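Local coordinates for antigen MTB48, Mycobacterial protein (Mycobacterium smegmatis, PDB 4WJ1), which is an ESX-1 type VII secretion protein of the EspB family and is probably involved in DNA conjugation, at least in the recipient strain, at residues A58-R69 and I116-M125. Residues are numbered along the deposited sequence; the frame is centred on the assembly and turned at random.
Sequences ATFAAGDREGER and IPGPLAIPSM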
loop_
_atom_site.group_PDB
_atom_site.type_symbol
_atom_site.label_atom_id
_atom_site.label_comp_id
_atom_site.label_asym_id
_atom_site.label_seq_id
_atom_site.Cartn_x
_atom_site.Cartn_y
_atom_site.Cartn_z
ATOM N N ALA A 58 -4.056 5.025 -1.118
ATOM C CA ALA A 58 -5.212 5.558 -0.411
ATOM C C ALA A 58 -5.422 4.804 0.904
ATOM O O ALA A 58 -5.777 5.396 1.918
ATOM C CB ALA A 58 -6.444 5.476 -1.272
ATOM N N THR A 59 -5.173 3.501 0.869
ATOM C CA THR A 59 -5.319 2.637 2.032
ATOM C C THR A 59 -4.284 3.013 3.080
ATOM O O THR A 59 -4.588 3.072 4.270
ATOM C CB THR A 59 -5.177 1.151 1.632
ATOM O OG1 THR A 59 -6.244 0.805 0.738
ATOM C CG2 THR A 59 -5.224 0.236 2.840
ATOM N N PHE A 60 -3.066 3.299 2.627
ATOM C CA PHE A 60 -1.991 3.693 3.528
ATOM C C PHE A 60 -2.371 4.990 4.216
ATOM O O PHE A 60 -2.056 5.190 5.380
ATOM C CB PHE A 60 -0.671 3.875 2.774
ATOM C CG PHE A 60 -0.166 2.627 2.091
ATOM C CD1 PHE A 60 -0.644 1.376 2.442
ATOM C CD2 PHE A 60 0.805 2.714 1.098
ATOM C CE1 PHE A 60 -0.177 0.228 1.816
ATOM C CE2 PHE A 60 1.281 1.578 0.468
ATOM C CZ PHE A 60 0.792 0.333 0.827
ATOM N N ALA A 61 -3.034 5.885 3.486
ATOM C CA ALA A 61 -3.454 7.159 4.070
ATOM C C ALA A 61 -4.492 6.917 5.177
ATOM O O ALA A 61 -4.511 7.635 6.178
ATOM C CB ALA A 61 -4.017 8.088 3.014
ATOM N N ALA A 62 -5.361 5.926 4.991
ATOM C CA ALA A 62 -6.316 5.570 6.036
ATOM C C ALA A 62 -5.550 5.040 7.245
ATOM O O ALA A 62 -5.875 5.362 8.389
ATOM C CB ALA A 62 -7.312 4.551 5.537
ATOM N N GLY A 63 -4.503 4.265 6.969
ATOM C CA GLY A 63 -3.623 3.741 7.996
ATOM C C GLY A 63 -3.024 4.843 8.844
ATOM O O GLY A 63 -3.063 4.783 10.076
ATOM N N ASP A 64 -2.486 5.861 8.183
ATOM C CA ASP A 64 -1.974 7.047 8.867
ATOM C C ASP A 64 -2.998 7.642 9.828
ATOM O O ASP A 64 -2.652 8.049 10.928
ATOM C CB ASP A 64 -1.557 8.116 7.858
ATOM C CG ASP A 64 -0.325 7.714 7.037
ATOM O OD1 ASP A 64 0.419 6.806 7.466
ATOM O OD2 ASP A 64 -0.088 8.334 5.974
ATOM N N ARG A 65 -4.258 7.682 9.402
ATOM C CA ARG A 65 -5.310 8.274 10.196
ATOM C C ARG A 65 -5.428 7.493 11.498
ATOM O O ARG A 65 -5.485 8.069 12.576
ATOM C CB ARG A 65 -6.634 8.275 9.429
ATOM C CG ARG A 65 -7.832 8.668 10.276
ATOM C CD ARG A 65 -7.580 9.991 10.979
ATOM N NE ARG A 65 -7.520 11.114 10.044
ATOM C CZ ARG A 65 -8.578 11.630 9.427
ATOM N NH1 ARG A 65 -9.783 11.124 9.635
ATOM N NH2 ARG A 65 -8.436 12.650 8.600
ATOM N N GLU A 66 -5.410 6.171 11.382
ATOM C CA GLU A 66 -5.494 5.303 12.534
ATOM C C GLU A 66 -4.354 5.481 13.530
ATOM O O GLU A 66 -4.572 5.424 14.742
ATOM C CB GLU A 66 -5.579 3.864 12.062
ATOM C CG GLU A 66 -6.907 3.611 11.334
ATOM C CD GLU A 66 -8.162 4.095 12.122
ATOM O OE1 GLU A 66 -8.130 4.154 13.386
ATOM O OE2 GLU A 66 -9.186 4.419 11.463
ATOM N N GLY A 67 -3.153 5.723 13.025
ATOM C CA GLY A 67 -2.018 5.925 13.897
ATOM C C GLY A 67 -2.272 7.168 14.715
ATOM O O GLY A 67 -2.045 7.191 15.924
ATOM N N GLU A 68 -2.790 8.193 14.047
ATOM C CA GLU A 68 -3.112 9.448 14.712
ATOM C C GLU A 68 -4.250 9.281 15.712
ATOM O O GLU A 68 -4.286 9.979 16.714
ATOM C CB GLU A 68 -3.476 10.509 13.681
ATOM C CG GLU A 68 -2.325 10.858 12.758
ATOM C CD GLU A 68 -2.791 11.546 11.497
ATOM O OE1 GLU A 68 -2.020 11.550 10.510
ATOM O OE2 GLU A 68 -3.927 12.078 11.503
ATOM N N ARG A 69 -5.171 8.363 15.432
ATOM C CA ARG A 69 -6.299 8.138 16.325
ATOM C C ARG A 69 -5.842 7.440 17.602
ATOM O O ARG A 69 -6.267 7.807 18.697
ATOM C CB ARG A 69 -7.396 7.331 15.630
ATOM C CG ARG A 69 -7.995 8.053 14.441
ATOM C CD ARG A 69 -9.194 7.327 13.865
ATOM N NE ARG A 69 -10.286 7.319 14.824
ATOM C CZ ARG A 69 -10.671 6.250 15.512
ATOM N NH1 ARG A 69 -10.059 5.085 15.334
ATOM N NH2 ARG A 69 -11.678 6.345 16.369
ATOM N N ILE A 116 -11.674 12.985 19.018
ATOM C CA ILE A 116 -10.749 12.241 18.170
ATOM C C ILE A 116 -11.319 12.048 16.768
ATOM O O ILE A 116 -12.463 11.619 16.617
ATOM C CB ILE A 116 -10.443 10.876 18.808
ATOM C CG1 ILE A 116 -9.689 11.086 20.111
ATOM C CG2 ILE A 116 -9.653 10.004 17.889
ATOM C CD1 ILE A 116 -9.374 9.816 20.819
ATOM N N PRO A 117 -10.527 12.369 15.736
ATOM C CA PRO A 117 -10.935 12.242 14.329
ATOM C C PRO A 117 -11.418 10.839 13.991
ATOM O O PRO A 117 -10.979 9.876 14.612
ATOM C CB PRO A 117 -9.653 12.558 13.555
ATOM C CG PRO A 117 -8.828 13.340 14.495
ATOM C CD PRO A 117 -9.147 12.857 15.867
ATOM N N GLY A 118 -12.299 10.724 13.008
ATOM C CA GLY A 118 -12.841 9.424 12.668
ATOM C C GLY A 118 -11.944 8.728 11.667
ATOM O O GLY A 118 -11.000 9.334 11.142
ATOM N N PRO A 119 -12.233 7.448 11.397
ATOM C CA PRO A 119 -11.527 6.724 10.338
ATOM C C PRO A 119 -11.569 7.502 9.033
ATOM O O PRO A 119 -12.532 8.237 8.794
ATOM C CB PRO A 119 -12.303 5.413 10.232
ATOM C CG PRO A 119 -12.915 5.227 11.616
ATOM C CD PRO A 119 -13.238 6.616 12.081
ATOM N N LEU A 120 -10.527 7.363 8.220
ATOM C CA LEU A 120 -10.451 8.046 6.931
ATOM C C LEU A 120 -11.169 7.243 5.838
ATOM O O LEU A 120 -11.032 6.021 5.765
ATOM C CB LEU A 120 -8.987 8.284 6.537
ATOM C CG LEU A 120 -8.770 9.057 5.236
ATOM C CD1 LEU A 120 -9.233 10.497 5.391
ATOM C CD2 LEU A 120 -7.314 9.000 4.772
ATOM N N ALA A 121 -11.947 7.930 5.006
ATOM C CA ALA A 121 -12.582 7.293 3.853
ATOM C C ALA A 121 -11.541 6.803 2.851
ATOM O O ALA A 121 -10.586 7.519 2.533
ATOM C CB ALA A 121 -13.542 8.255 3.170
ATOM N N ILE A 122 -11.740 5.586 2.353
ATOM C CA ILE A 122 -10.917 5.043 1.276
ATOM C C ILE A 122 -11.718 5.057 -0.033
ATOM O O ILE A 122 -12.575 4.194 -0.261
ATOM C CB ILE A 122 -10.441 3.613 1.604
ATOM C CG1 ILE A 122 -9.773 3.578 2.981
ATOM C CG2 ILE A 122 -9.504 3.076 0.514
ATOM C CD1 ILE A 122 -9.239 2.218 3.356
ATOM N N PRO A 123 -11.441 6.049 -0.897
ATOM C CA PRO A 123 -12.239 6.302 -2.102
ATOM C C PRO A 123 -12.398 5.066 -2.975
ATOM O O PRO A 123 -11.486 4.245 -3.060
ATOM C CB PRO A 123 -11.434 7.377 -2.836
ATOM C CG PRO A 123 -10.062 7.238 -2.312
ATOM C CD PRO A 123 -10.240 6.894 -0.868
ATOM N N SER A 124 -13.560 4.934 -3.605
ATOM C CA SER A 124 -13.814 3.816 -4.501
ATOM C C SER A 124 -13.123 4.026 -5.841
ATOM O O SER A 124 -13.247 5.077 -6.478
ATOM C CB SER A 124 -15.307 3.628 -4.704
ATOM O OG SER A 124 -15.933 3.280 -3.479
HETATM N N MSE A 125 -12.366 3.023 -6.254
HETATM C CA MSE A 125 -11.730 3.039 -7.560
HETATM C C MSE A 125 -12.156 1.784 -8.315
HETATM O O MSE A 125 -11.994 0.669 -7.811
HETATM C CB MSE A 125 -10.206 3.129 -7.408
HETATM C CG MSE A 125 -9.736 4.429 -6.759
HETATM SE SE MSE A 125 -8.105 4.340 -5.678
HETATM C CE MSE A 125 -8.815 3.456 -4.103
HETATM O O HOH W 1 -7.879 7.151 1.683
HETATM O O HOH W 2 -8.866 5.239 8.830
HETATM O O HOH W 3 -13.135 8.839 16.522
#
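R65 and R69, one helical turn apart on helix 40-96 of the PE domain, reach out to the extended, proline-rich linker 116-125, which runs antiparallel along the helix in this PE-PPE bundle. Each arginine donates to a linker carbonyl from the edge of its guanidinium. R65 NH1 meets G118 O at 2.6 Å; its CG lies anti to the backbone N (chi1 170°), and bends at chi2 and chi3 fold the chain over the linker, with P117 CB and L120 CD1 on opposite faces of the group. R69 NE lies 2.7 Å from P117 O, in the carbonyl plane, while NH1 donates to E66 OE1 on its syn side at 2.9 Å, as part of a salt bridge. With I286 O as a further acceptor for NH1, several bonds fix the rotation of this guanidinium, and P119 CD sits over one face. The other carboxylate oxygen, E66 OE2, bonds to S285 OG.

Farther along, the packing is apolar. L120 lays CB against R65 CB and sends CD2 to 3.8 Å from A61 CB. I122 CG1 rests 3.7 Å from A62 CB, and P123 CD touches A58 CB.

Three waters bridge the helix and the linker. One links R69 NH2 to I116 O, another joins A62 O and E66 OE2 to L120 N, and a third donates to A58 O at 2.7 Å and to A121 O at 2.9 Å.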